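Local coordinates for protein CT_858 (Chlamydia trachomatis, PDB 3DOR) that is a secreted chlamydial protease, dimeric in its mature form, that probably cuts proteins internally as a serine-type endopeptidase, at residues S12-L17 with D64-L69; E29-W34 with E526-E531; Q44-T49 with Q59-D64; N498-N503 with I507-L512. All blocks are in the same frame, centred on the assembly; numbering follows the deposited sequence.

Contact 1 of 4, residues S12-L17 with D64-L69; sequences SFLEHL and DFIGGL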
loop_
_atom_site.group_PDB
_atom_site.type_symbol
_atom_site.label_atom_id
_atom_site.label_comp_id
_atom_site.label_asym_id
_atom_site.label_seq_id
_atom_site.Cartn_x
_atom_site.Cartn_y
_atom_site.Cartn_z
ATOM N N SER B 12 6.801 15.579 -14.806
ATOM C CA SER B 12 7.758 16.251 -13.938
ATOM C C SER B 12 7.895 15.505 -12.621
ATOM O O SER B 12 8.973 15.468 -12.030
ATOM C CB SER B 12 7.331 17.701 -13.671
ATOM O OG SER B 12 6.223 17.757 -12.788
ATOM N N PHE B 13 6.800 14.920 -12.148
ATOM C CA PHE B 13 6.869 14.168 -10.904
ATOM C C PHE B 13 7.717 12.912 -11.113
ATOM O O PHE B 13 8.589 12.598 -10.298
ATOM C CB PHE B 13 5.473 13.771 -10.420
ATOM C CG PHE B 13 5.486 13.020 -9.117
ATOM C CD1 PHE B 13 6.028 13.600 -7.971
ATOM C CD2 PHE B 13 4.971 11.730 -9.037
ATOM C CE1 PHE B 13 6.059 12.908 -6.759
ATOM C CE2 PHE B 13 4.992 11.023 -7.830
ATOM C CZ PHE B 13 5.537 11.614 -6.687
ATOM N N LEU B 14 7.469 12.198 -12.209
ATOM C CA LEU B 14 8.235 10.991 -12.502
ATOM C C LEU B 14 9.710 11.324 -12.625
ATOM O O LEU B 14 10.558 10.638 -12.067
ATOM C CB LEU B 14 7.760 10.347 -13.798
ATOM C CG LEU B 14 6.337 9.811 -13.833
ATOM C CD1 LEU B 14 6.121 9.153 -15.190
ATOM C CD2 LEU B 14 6.103 8.812 -12.694
ATOM N N GLU B 15 10.013 12.386 -13.363
ATOM C CA GLU B 15 11.393 12.811 -13.543
ATOM C C GLU B 15 12.053 13.039 -12.189
ATOM O O GLU B 15 13.222 12.706 -11.992
ATOM C CB GLU B 15 11.458 14.104 -14.363
ATOM C CG GLU B 15 12.880 14.619 -14.559
ATOM C CD GLU B 15 12.936 15.992 -15.213
ATOM O OE1 GLU B 15 14.052 16.546 -15.335
ATOM O OE2 GLU B 15 11.870 16.515 -15.605
ATOM N N HIS B 16 11.310 13.615 -11.249
ATOM C CA HIS B 16 11.884 13.869 -9.936
ATOM C C HIS B 16 12.134 12.561 -9.188
ATOM O O HIS B 16 13.098 12.445 -8.438
ATOM C CB HIS B 16 10.977 14.796 -9.116
ATOM C CG HIS B 16 11.491 15.059 -7.738
ATOM N ND1 HIS B 16 10.921 14.497 -6.614
ATOM C CD2 HIS B 16 12.576 15.747 -7.309
ATOM C CE1 HIS B 16 11.636 14.825 -5.553
ATOM N NE2 HIS B 16 12.646 15.583 -5.946
ATOM N N LEU B 17 11.274 11.572 -9.393
ATOM C CA LEU B 17 11.464 10.280 -8.732
ATOM C C LEU B 17 12.764 9.650 -9.245
ATOM O O LEU B 17 13.493 8.997 -8.498
ATOM C CB LEU B 17 10.284 9.340 -9.021
ATOM C CG LEU B 17 8.895 9.764 -8.530
ATOM C CD1 LEU B 17 7.881 8.664 -8.825
ATOM C CD2 LEU B 17 8.943 10.053 -7.043
ATOM N N ASP B 64 6.659 5.538 -22.659
ATOM C CA ASP B 64 7.862 5.476 -23.488
ATOM C C ASP B 64 9.037 6.104 -22.767
ATOM O O ASP B 64 10.172 5.665 -22.915
ATOM C CB ASP B 64 7.636 6.178 -24.831
ATOM C CG ASP B 64 6.708 5.393 -25.742
ATOM O OD1 ASP B 64 6.280 4.286 -25.347
ATOM O OD2 ASP B 64 6.406 5.877 -26.852
ATOM N N PHE B 65 8.753 7.136 -21.982
ATOM C CA PHE B 65 9.772 7.829 -21.206
ATOM C C PHE B 65 10.395 6.849 -20.198
ATOM O O PHE B 65 11.618 6.764 -20.067
ATOM C CB PHE B 65 9.127 9.009 -20.471
ATOM C CG PHE B 65 10.039 9.703 -19.505
ATOM C CD1 PHE B 65 11.141 10.426 -19.960
ATOM C CD2 PHE B 65 9.782 9.657 -18.133
ATOM C CE1 PHE B 65 11.979 11.098 -19.058
ATOM C CE2 PHE B 65 10.610 10.322 -17.216
ATOM C CZ PHE B 65 11.710 11.044 -17.681
ATOM N N ILE B 66 9.554 6.113 -19.479
ATOM C CA ILE B 66 10.069 5.151 -18.509
ATOM C C ILE B 66 10.662 3.959 -19.257
ATOM O O ILE B 66 11.649 3.371 -18.823
ATOM C CB ILE B 66 8.956 4.664 -17.543
ATOM C CG1 ILE B 66 8.383 5.859 -16.775
ATOM C CG2 ILE B 66 9.521 3.627 -16.557
ATOM C CD1 ILE B 66 9.403 6.602 -15.940
ATOM N N GLY B 67 10.057 3.610 -20.389
ATOM C CA GLY B 67 10.569 2.503 -21.176
ATOM C C GLY B 67 11.976 2.804 -21.665
ATOM O O GLY B 67 12.745 1.890 -21.976
ATOM N N GLY B 68 12.319 4.092 -21.729
ATOM C CA GLY B 68 13.640 4.483 -22.187
ATOM C C GLY B 68 14.752 4.120 -21.225
ATOM O O GLY B 68 15.934 4.184 -21.574
ATOM N N LEU B 69 14.387 3.743 -20.004
ATOM C CA LEU B 69 15.385 3.363 -19.009
ATOM C C LEU B 69 15.928 1.966 -19.291
ATOM O O LEU B 69 16.921 1.552 -18.696
ATOM C CB LEU B 69 14.777 3.399 -17.606
ATOM C CG LEU B 69 14.388 4.768 -17.033
ATOM C CD1 LEU B 69 13.589 4.580 -15.747
ATOM C CD2 LEU B 69 15.649 5.594 -16.773
#
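The ring of Phe65 meets the helix of residues 12-17 at its rim: Leu14 CB stands at the ring edge, close to the ring plane, 4.5 Å from Phe65 CE2. The backbone N of Glu15 approaches the same CE2 obliquely. The CG of Phe65 lies opposite its backbone N (chi1 173°), a torsion that sends the ring out from helix 55-67 toward the partner helix. A second flat group, Phe13, has Leu17 CG 4.1 Å above one face and off-centre toward the rim. That ring takes no part in the meeting with 64-69; it meets Phe501 edge-to-face and stacks on Phe13 of the second subunit.

Beside the Phe65 edge, the branch end of Leu14 completes the meeting. Its CD1 comes within 4.2 Å of Ile66 CD1, the far end of a side chain that leaves its own backbone at a slant. With only 140 Å² buried, this is a light touch between two helices, made by the Phe65 rim against Leu14 CB and the Glu15 backbone, and by the methyl ends of Leu14 and Ile66.

Glu15 contributes its backbone, while its carboxylate turns to another helix and bonds Ser40 OG through OE2. The pair thus belongs to a larger helical cluster: helix 36-48 packs on Phe65 through Leu36, Ser39 and Ser40, Leu11 and Leu18 of helix 2-20 also touch the Phe65 side chain, and strand 507-518 lies against Leu14 through Cys510.

Contact 2 of 4, residues E29-W34 with E526-E531; sequences EQYLGW and ENIGVE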
loop_
_atom_site.group_PDB
_atom_site.type_symbol
_atom_site.label_atom_id
_atom_site.label_comp_id
_atom_site.label_asym_id
_atom_site.label_seq_id
_atom_site.Cartn_x
_atom_site.Cartn_y
_atom_site.Cartn_z
ATOM N N GLU B 29 23.156 5.936 -17.738
ATOM C CA GLU B 29 23.871 6.993 -18.437
ATOM C C GLU B 29 25.076 6.383 -19.138
ATOM O O GLU B 29 25.381 6.728 -20.274
ATOM C CB GLU B 29 24.317 8.080 -17.446
ATOM C CG GLU B 29 23.152 8.619 -16.634
ATOM C CD GLU B 29 23.556 9.549 -15.505
ATOM O OE1 GLU B 29 24.502 9.226 -14.757
ATOM O OE2 GLU B 29 22.903 10.601 -15.356
ATOM N N GLN B 30 25.740 5.443 -18.475
ATOM C CA GLN B 30 26.909 4.829 -19.074
ATOM C C GLN B 30 26.601 3.664 -20.007
ATOM O O GLN B 30 27.241 3.521 -21.045
ATOM C CB GLN B 30 27.876 4.361 -17.994
ATOM C CG GLN B 30 29.187 3.869 -18.564
ATOM C CD GLN B 30 30.182 3.472 -17.495
ATOM O OE1 GLN B 30 30.217 2.319 -17.056
ATOM N NE2 GLN B 30 30.999 4.432 -17.061
ATOM N N TYR B 31 25.632 2.831 -19.640
ATOM C CA TYR B 31 25.283 1.673 -20.452
ATOM C C TYR B 31 24.480 2.044 -21.694
ATOM O O TYR B 31 24.637 1.431 -22.749
ATOM C CB TYR B 31 24.500 0.660 -19.607
ATOM C CG TYR B 31 24.000 -0.542 -20.380
ATOM C CD1 TYR B 31 24.882 -1.513 -20.869
ATOM C CD2 TYR B 31 22.644 -0.703 -20.628
ATOM C CE1 TYR B 31 24.407 -2.620 -21.591
ATOM C CE2 TYR B 31 22.167 -1.786 -21.335
ATOM C CZ TYR B 31 23.048 -2.741 -21.816
ATOM O OH TYR B 31 22.534 -3.795 -22.531
ATOM N N LEU B 32 23.627 3.053 -21.562
ATOM C CA LEU B 32 22.787 3.511 -22.665
ATOM C C LEU B 32 23.170 4.885 -23.228
ATOM O O LEU B 32 22.733 5.245 -24.318
ATOM C CB LEU B 32 21.329 3.593 -22.215
ATOM C CG LEU B 32 20.655 2.370 -21.592
ATOM C CD1 LEU B 32 19.251 2.757 -21.166
ATOM C CD2 LEU B 32 20.609 1.225 -22.596
ATOM N N GLY B 33 23.975 5.651 -22.496
ATOM C CA GLY B 33 24.320 6.984 -22.964
ATOM C C GLY B 33 23.073 7.824 -22.741
ATOM O O GLY B 33 22.858 8.875 -23.355
ATOM N N TRP B 34 22.236 7.323 -21.838
ATOM C CA TRP B 34 20.982 7.953 -21.475
ATOM C C TRP B 34 21.201 9.192 -20.607
ATOM O O TRP B 34 22.159 9.255 -19.834
ATOM C CB TRP B 34 20.131 6.927 -20.725
ATOM C CG TRP B 34 18.943 7.475 -20.017
ATOM C CD1 TRP B 34 17.694 7.663 -20.527
ATOM C CD2 TRP B 34 18.885 7.876 -18.643
ATOM N NE1 TRP B 34 16.854 8.154 -19.550
ATOM C CE2 TRP B 34 17.562 8.296 -18.387
ATOM C CE3 TRP B 34 19.825 7.923 -17.605
ATOM C CZ2 TRP B 34 17.152 8.753 -17.126
ATOM C CZ3 TRP B 34 19.415 8.379 -16.348
ATOM C CH2 TRP B 34 18.090 8.788 -16.126
ATOM N N GLU B 526 22.188 -5.548 -13.785
ATOM C CA GLU B 526 21.278 -4.748 -14.613
ATOM C C GLU B 526 21.633 -4.842 -16.098
ATOM O O GLU B 526 22.779 -4.603 -16.470
ATOM C CB GLU B 526 21.325 -3.278 -14.165
ATOM C CG GLU B 526 20.259 -2.384 -14.788
ATOM C CD GLU B 526 18.845 -2.796 -14.409
ATOM O OE1 GLU B 526 18.682 -3.529 -13.412
ATOM O OE2 GLU B 526 17.888 -2.374 -15.102
ATOM N N ASN B 527 20.653 -5.202 -16.927
ATOM C CA ASN B 527 20.838 -5.327 -18.377
ATOM C C ASN B 527 21.728 -6.467 -18.855
ATOM O O ASN B 527 21.339 -7.234 -19.737
ATOM C CB ASN B 527 21.393 -4.019 -18.962
ATOM C CG ASN B 527 20.400 -2.891 -18.889
ATOM O OD1 ASN B 527 19.333 -2.946 -19.504
ATOM N ND2 ASN B 527 20.735 -1.858 -18.124
ATOM N N ILE B 528 22.928 -6.550 -18.287
ATOM C CA ILE B 528 23.921 -7.563 -18.650
ATOM C C ILE B 528 23.525 -8.994 -18.269
ATOM O O ILE B 528 23.947 -9.951 -18.907
ATOM C CB ILE B 528 25.287 -7.255 -17.986
ATOM C CG1 ILE B 528 25.753 -5.854 -18.373
ATOM C CG2 ILE B 528 26.326 -8.270 -18.431
ATOM C CD1 ILE B 528 25.781 -5.609 -19.861
ATOM N N GLY B 529 22.734 -9.128 -17.214
ATOM C CA GLY B 529 22.306 -10.441 -16.786
ATOM C C GLY B 529 23.418 -11.359 -16.333
ATOM O O GLY B 529 24.547 -10.936 -16.069
ATOM N N VAL B 530 23.083 -12.639 -16.248
ATOM C CA VAL B 530 24.016 -13.654 -15.806
ATOM C C VAL B 530 24.225 -14.656 -16.926
ATOM O O VAL B 530 23.268 -15.224 -17.466
ATOM C CB VAL B 530 23.462 -14.389 -14.575
ATOM C CG1 VAL B 530 24.449 -15.428 -14.088
ATOM C CG2 VAL B 530 23.140 -13.381 -13.484
ATOM N N GLU B 531 25.489 -14.859 -17.266
ATOM C CA GLU B 531 25.872 -15.783 -18.311
ATOM C C GLU B 531 25.922 -17.201 -17.765
ATOM O O GLU B 531 26.212 -17.414 -16.584
ATOM C CB GLU B 531 27.257 -15.405 -18.868
ATOM C CG GLU B 531 28.464 -15.764 -17.969
ATOM C CD GLU B 531 28.529 -14.982 -16.642
ATOM O OE1 GLU B 531 27.959 -13.872 -16.549
ATOM O OE2 GLU B 531 29.177 -15.474 -15.688
#
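Tyr31, near the end of helix 25-32, brings its ring up to Asn527 and Ile528, both of which approach it obliquely, in the loop that runs from strand 507-518 to strand 534-535, within the part of the chain assigned to peptidase family S41. The contact therefore ties an N-terminal helix to the protease part of the chain. From CB the side chain heads for the loop, CG lying opposite the backbone N (chi1 176°). CG stands behind, and the touching begins at CD2.

One long side of the ring does most of the touching. CD2 is 3.6 Å from Asn527 CG, and CE2 comes nearer still, 3.2 Å from that atom and 3.3 Å from Asn527 CB. Ring and amide planes are just 20° apart, so the two flat groups lie nearly parallel although the side chains run at a slant. CZ is 3.5 Å from Asn527 CB, and the phenol oxygen ends near the same carbon.

Around this pair, Trp27 meets the ring with a similarly small interplanar angle, and Lys137 makes a cation-pi contact with it. Within the loop, Ile528 N bonds Glu526 O. Across the ring from CE2, Tyr31 CE1 touches the methyl end of Ile528, CD1, at 3.7 Å.

Contact 3 of 4, residues Q44-T49 with Q59-D64; sequences QQKLRT and QQVLAD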
loop_
_atom_site.group_PDB
_atom_site.type_symbol
_atom_site.label_atom_id
_atom_site.label_comp_id
_atom_site.label_asym_id
_atom_site.label_seq_id
_atom_site.Cartn_x
_atom_site.Cartn_y
_atom_site.Cartn_z
ATOM N N GLN B 44 8.536 16.082 -22.960
ATOM C CA GLN B 44 7.763 17.318 -22.816
ATOM C C GLN B 44 7.385 17.871 -24.179
ATOM O O GLN B 44 6.227 18.225 -24.425
ATOM C CB GLN B 44 8.572 18.370 -22.056
ATOM C CG GLN B 44 8.901 17.986 -20.629
ATOM C CD GLN B 44 9.741 19.032 -19.933
ATOM O OE1 GLN B 44 9.404 20.216 -19.935
ATOM N NE2 GLN B 44 10.838 18.602 -19.327
ATOM N N GLN B 45 8.368 17.942 -25.067
ATOM C CA GLN B 45 8.117 18.450 -26.404
ATOM C C GLN B 45 7.071 17.638 -27.142
ATOM O O GLN B 45 6.224 18.197 -27.837
ATOM C CB GLN B 45 9.412 18.500 -27.207
ATOM C CG GLN B 45 10.147 19.807 -27.019
ATOM C CD GLN B 45 9.247 20.997 -27.305
ATOM O OE1 GLN B 45 8.674 21.107 -28.393
ATOM N NE2 GLN B 45 9.110 21.891 -26.326
ATOM N N LYS B 46 7.118 16.321 -26.995
ATOM C CA LYS B 46 6.135 15.487 -27.661
ATOM C C LYS B 46 4.741 15.844 -27.154
ATOM O O LYS B 46 3.777 15.847 -27.914
ATOM C CB LYS B 46 6.434 14.003 -27.419
ATOM C CG LYS B 46 7.723 13.540 -28.079
ATOM C CD LYS B 46 7.872 12.016 -28.098
ATOM C CE LYS B 46 8.162 11.445 -26.721
ATOM N NZ LYS B 46 8.374 9.971 -26.780
ATOM N N LEU B 47 4.640 16.159 -25.867
ATOM C CA LEU B 47 3.357 16.516 -25.272
ATOM C C LEU B 47 2.933 17.933 -25.661
ATOM O O LEU B 47 1.763 18.186 -25.949
ATOM C CB LEU B 47 3.435 16.408 -23.746
ATOM C CG LEU B 47 3.599 15.024 -23.115
ATOM C CD1 LEU B 47 3.949 15.185 -21.652
ATOM C CD2 LEU B 47 2.321 14.217 -23.276
ATOM N N ARG B 48 3.890 18.855 -25.671
ATOM C CA ARG B 48 3.604 20.246 -26.008
ATOM C C ARG B 48 3.297 20.490 -27.483
ATOM O O ARG B 48 2.466 21.333 -27.820
ATOM C CB ARG B 48 4.769 21.140 -25.586
ATOM C CG ARG B 48 4.940 21.275 -24.090
ATOM C CD ARG B 48 5.816 22.465 -23.767
ATOM N NE ARG B 48 5.356 23.161 -22.570
ATOM C CZ ARG B 48 5.862 22.982 -21.354
ATOM N NH1 ARG B 48 6.858 22.127 -21.164
ATOM N NH2 ARG B 48 5.367 23.662 -20.326
ATOM N N THR B 49 3.960 19.749 -28.362
ATOM C CA THR B 49 3.756 19.923 -29.795
ATOM C C THR B 49 2.505 19.226 -30.325
ATOM O O THR B 49 2.261 19.195 -31.528
ATOM C CB THR B 49 4.999 19.442 -30.573
ATOM O OG1 THR B 49 6.155 20.130 -30.077
ATOM C CG2 THR B 49 4.859 19.740 -32.063
ATOM N N GLN B 59 -0.395 8.932 -22.117
ATOM C CA GLN B 59 -0.015 7.738 -21.369
ATOM C C GLN B 59 1.124 7.046 -22.119
ATOM O O GLN B 59 2.098 6.590 -21.514
ATOM C CB GLN B 59 -1.216 6.801 -21.219
ATOM C CG GLN B 59 -2.384 7.437 -20.485
ATOM C CD GLN B 59 -3.517 6.466 -20.220
ATOM O OE1 GLN B 59 -3.833 5.622 -21.056
ATOM N NE2 GLN B 59 -4.148 6.597 -19.058
ATOM N N GLN B 60 0.991 6.981 -23.441
ATOM C CA GLN B 60 2.004 6.380 -24.298
ATOM C C GLN B 60 3.313 7.134 -24.139
ATOM O O GLN B 60 4.381 6.531 -24.062
ATOM C CB GLN B 60 1.562 6.443 -25.762
ATOM C CG GLN B 60 0.493 5.440 -26.133
ATOM C CD GLN B 60 -0.361 5.909 -27.287
ATOM O OE1 GLN B 60 0.104 6.643 -28.155
ATOM N NE2 GLN B 60 -1.621 5.479 -27.309
ATOM N N VAL B 61 3.235 8.457 -24.087
ATOM C CA VAL B 61 4.443 9.261 -23.944
ATOM C C VAL B 61 5.151 9.013 -22.620
ATOM O O VAL B 61 6.379 8.912 -22.577
ATOM C CB VAL B 61 4.142 10.767 -24.066
ATOM C CG1 VAL B 61 5.398 11.576 -23.768
ATOM C CG2 VAL B 61 3.644 11.077 -25.466
ATOM N N LEU B 62 4.379 8.922 -21.540
ATOM C CA LEU B 62 4.960 8.683 -20.221
ATOM C C LEU B 62 5.532 7.271 -20.159
ATOM O O LEU B 62 6.610 7.046 -19.610
ATOM C CB LEU B 62 3.898 8.877 -19.128
ATOM C CG LEU B 62 3.331 10.294 -19.001
ATOM C CD1 LEU B 62 2.365 10.369 -17.831
ATOM C CD2 LEU B 62 4.460 11.280 -18.798
ATOM N N ALA B 63 4.805 6.323 -20.736
ATOM C CA ALA B 63 5.239 4.935 -20.762
ATOM C C ALA B 63 6.535 4.783 -21.567
ATOM O O ALA B 63 7.407 3.994 -21.202
ATOM C CB ALA B 63 4.140 4.060 -21.354
ATOM N N ASP B 64 6.659 5.538 -22.659
ATOM C CA ASP B 64 7.862 5.476 -23.488
ATOM C C ASP B 64 9.037 6.104 -22.767
ATOM O O ASP B 64 10.172 5.665 -22.915
ATOM C CB ASP B 64 7.636 6.178 -24.831
ATOM C CG ASP B 64 6.708 5.393 -25.742
ATOM O OD1 ASP B 64 6.280 4.286 -25.347
ATOM O OD2 ASP B 64 6.406 5.877 -26.852
HETATM O O HOH W 1 6.152 8.533 -27.215
#
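Helix segments 44-48 and 59-64 run almost exactly antiparallel, 173° between their directions, with axes 10.1 Å apart and Lys46 and Val61 as the nearest backbone pair. Val61 is wedged between two side chains of the other helix. Its CG1, opposite the backbone N (chi1 174°), reaches both: Leu47 CG at 3.9 Å and Lys46 CE at 4.0 Å. On the other branch, Val61 CG2 and the CB behind it meet Leu47 CD2, so a single leucine spans the valine at two of its ends.

Lys46 takes a different course. The lysine chain and Val61 point in opposite directions as they pass; the chain then bends at the third torsion (chi3 -72°) and carries the ammonium group along the solvent-facing flank toward Asp64. Lys46 NZ and Asp64 OD2 stay 4.5 Å apart, beyond a salt bridge; a water fills the gap, accepting from NZ and donating to OD2, each at 2.7 Å. The water links the two groups by hydrogen bonds, and their opposite charges probably add a modest attraction.

Where the first helix gives way to a turn, Gln45 O is gripped twice: Thr49 N and Thr49 OG1 come to it from opposite faces of its carbonyl plane, OG1 at 3.0 Å. Leu11 and Ala7 of helix 2-20 back the apolar layer through Leu62 and Leu47. With only a short link between them, helices 36-48 and 55-67 form an antiparallel helical hairpin.

Contact 4 of 4, residues N498-N503 with I507-L512; sequences NVQFPN and IKTCSL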
loop_
_atom_site.group_PDB
_atom_site.type_symbol
_atom_site.label_atom_id
_atom_site.label_comp_id
_atom_site.label_asym_id
_atom_site.label_seq_id
_atom_site.Cartn_x
_atom_site.Cartn_y
_atom_site.Cartn_z
ATOM N N ASN B 498 7.075 0.042 -5.803
ATOM C CA ASN B 498 6.016 0.696 -6.559
ATOM C C ASN B 498 5.582 2.024 -5.962
ATOM O O ASN B 498 5.601 2.220 -4.747
ATOM C CB ASN B 498 4.802 -0.227 -6.662
ATOM C CG ASN B 498 5.131 -1.541 -7.347
ATOM O OD1 ASN B 498 5.413 -1.577 -8.540
ATOM N ND2 ASN B 498 5.107 -2.629 -6.585
ATOM N N VAL B 499 5.183 2.933 -6.840
ATOM C CA VAL B 499 4.725 4.240 -6.425
ATOM C C VAL B 499 3.333 4.481 -6.982
ATOM O O VAL B 499 3.061 4.170 -8.136
ATOM C CB VAL B 499 5.679 5.348 -6.929
ATOM C CG1 VAL B 499 5.176 6.710 -6.484
ATOM C CG2 VAL B 499 7.086 5.100 -6.386
ATOM N N GLN B 500 2.450 5.008 -6.141
ATOM C CA GLN B 500 1.091 5.326 -6.544
ATOM C C GLN B 500 0.841 6.756 -6.090
ATOM O O GLN B 500 1.451 7.222 -5.133
ATOM C CB GLN B 500 0.082 4.391 -5.863
ATOM C CG GLN B 500 0.388 2.894 -5.995
ATOM C CD GLN B 500 0.825 2.255 -4.672
ATOM O OE1 GLN B 500 0.671 1.048 -4.471
ATOM N NE2 GLN B 500 1.375 3.060 -3.773
ATOM N N PHE B 501 -0.041 7.460 -6.779
ATOM C CA PHE B 501 -0.353 8.833 -6.406
ATOM C C PHE B 501 -1.532 9.282 -7.249
ATOM O O PHE B 501 -1.631 8.916 -8.408
ATOM C CB PHE B 501 0.865 9.742 -6.630
ATOM C CG PHE B 501 1.292 9.853 -8.069
ATOM C CD1 PHE B 501 0.850 10.911 -8.860
ATOM C CD2 PHE B 501 2.116 8.891 -8.640
ATOM C CE1 PHE B 501 1.224 11.008 -10.196
ATOM C CE2 PHE B 501 2.494 8.979 -9.977
ATOM C CZ PHE B 501 2.047 10.037 -10.754
ATOM N N PRO B 502 -2.458 10.062 -6.667
ATOM C CA PRO B 502 -3.620 10.524 -7.430
ATOM C C PRO B 502 -3.212 11.461 -8.561
ATOM O O PRO B 502 -2.327 12.303 -8.395
ATOM C CB PRO B 502 -4.486 11.199 -6.368
ATOM C CG PRO B 502 -3.487 11.686 -5.371
ATOM C CD PRO B 502 -2.516 10.534 -5.273
ATOM N N ASN B 503 -3.851 11.302 -9.714
ATOM C CA ASN B 503 -3.513 12.116 -10.876
ATOM C C ASN B 503 -4.633 12.023 -11.897
ATOM O O ASN B 503 -5.469 11.127 -11.822
ATOM C CB ASN B 503 -2.216 11.594 -11.497
ATOM C CG ASN B 503 -2.355 10.169 -11.999
ATOM O OD1 ASN B 503 -2.530 9.932 -13.198
ATOM N ND2 ASN B 503 -2.307 9.209 -11.077
ATOM N N ILE B 507 -2.567 7.339 -14.329
ATOM C CA ILE B 507 -1.432 6.520 -13.924
ATOM C C ILE B 507 -1.818 5.691 -12.702
ATOM O O ILE B 507 -2.293 6.231 -11.707
ATOM C CB ILE B 507 -0.229 7.394 -13.579
ATOM C CG1 ILE B 507 0.148 8.248 -14.792
ATOM C CG2 ILE B 507 0.934 6.521 -13.147
ATOM C CD1 ILE B 507 1.333 9.155 -14.552
ATOM N N LYS B 508 -1.620 4.380 -12.776
ATOM C CA LYS B 508 -1.980 3.499 -11.667
ATOM C C LYS B 508 -0.778 3.227 -10.777
ATOM O O LYS B 508 -0.852 3.344 -9.553
ATOM C CB LYS B 508 -2.548 2.184 -12.206
ATOM C CG LYS B 508 -3.081 1.237 -11.133
ATOM C CD LYS B 508 -3.726 -0.002 -11.756
ATOM C CE LYS B 508 -4.365 -0.887 -10.692
ATOM N NZ LYS B 508 -5.033 -2.095 -11.251
ATOM N N THR B 509 0.334 2.867 -11.402
ATOM C CA THR B 509 1.554 2.583 -10.669
ATOM C C THR B 509 2.764 2.804 -11.559
ATOM O O THR B 509 2.698 2.648 -12.776
ATOM C CB THR B 509 1.644 1.095 -10.213
ATOM O OG1 THR B 509 0.465 0.718 -9.496
ATOM C CG2 THR B 509 2.849 0.895 -9.315
ATOM N N CYS B 510 3.868 3.188 -10.941
ATOM C CA CYS B 510 5.108 3.327 -11.661
ATOM C C CYS B 510 6.069 2.533 -10.804
ATOM O O CYS B 510 6.311 2.891 -9.655
ATOM C CB CYS B 510 5.579 4.772 -11.741
ATOM S SG CYS B 510 7.194 4.869 -12.537
ATOM N N SER B 511 6.579 1.430 -11.338
ATOM C CA SER B 511 7.525 0.626 -10.585
ATOM C C SER B 511 8.906 1.138 -10.959
ATOM O O SER B 511 9.151 1.486 -12.116
ATOM C CB SER B 511 7.379 -0.858 -10.937
ATOM O OG SER B 511 7.541 -1.070 -12.326
ATOM N N LEU B 512 9.790 1.213 -9.967
ATOM C CA LEU B 512 11.150 1.695 -10.165
ATOM C C LEU B 512 12.124 0.766 -9.450
ATOM O O LEU B 512 11.710 -0.140 -8.726
ATOM C CB LEU B 512 11.283 3.125 -9.626
ATOM C CG LEU B 512 10.457 4.172 -10.390
ATOM C CD1 LEU B 512 10.474 5.501 -9.646
ATOM C CD2 LEU B 512 11.014 4.332 -11.811
HETATM O O HOH W 2 -1.232 5.948 -8.956
#
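Asn503 holds the Ile507 backbone by both ends of its amide, much as a further strand residue would. Its OD1 accepts from Ile507 N at 2.8 Å, in the carbonyl plane and on a lone pair, and takes a weak second bond from Thr505 N, while ND2 donates to Ile507 O at 3.0 Å, nearly straight at 169°. ND2 also donates to Phe501 O, 2.8 Å away; both acceptors lie within a few degrees of the amide plane, which fixes the group's rotation. CG tucked between backbone N and carbonyl carbon (chi1 62°) brings the amide there.

Further along, Val499 and Cys510 form the antiparallel hydrogen-bonded pair: Val499 N donates to Cys510 O at 3.0 Å, and Cys510 N bonds Val499 O in return. Val499 O also receives a CA-H contact from Thr509. Where the strands part, a water accepts from Phe501 N and lies near Ile507 O and Lys508 O, which compete for its protons.

Asn498 OD1 sits against Ser511 CB, whereas Ser511 OG bonds His73 O.

This is a beta hairpin. On its far side strand 75-78 pairs with strand 507-518, Lys508 and Thr509 both facing Thr77 in a classic beta bulge; helix 2-20 packs on Phe501 and Leu512, and Pro502 of the second subunit abuts Val499.

In the fold
Contacts 1, 3 and 4 form one continuous patch on the same side of the chain's centre. Contacts 1 and 3 share helix 55-67 and have centres about 10 Å apart. Contact 4, centred about 11 Å from contact 1, joins it through Leu17 and Leu512, and reaches contact 3 where Leu62 CD1 lies 3.6 Å from Ile507 CD1. Contacts 1 and 4 also touch the second subunit and so form part of the dimer interface, whereas the segments of contact 3 do not reach it. Contact 2 lies to one side, its centre about 17 Å from that of contact 1; the two meet where Leu69 CD2 approaches Trp34 CZ2 at 3.5 Å.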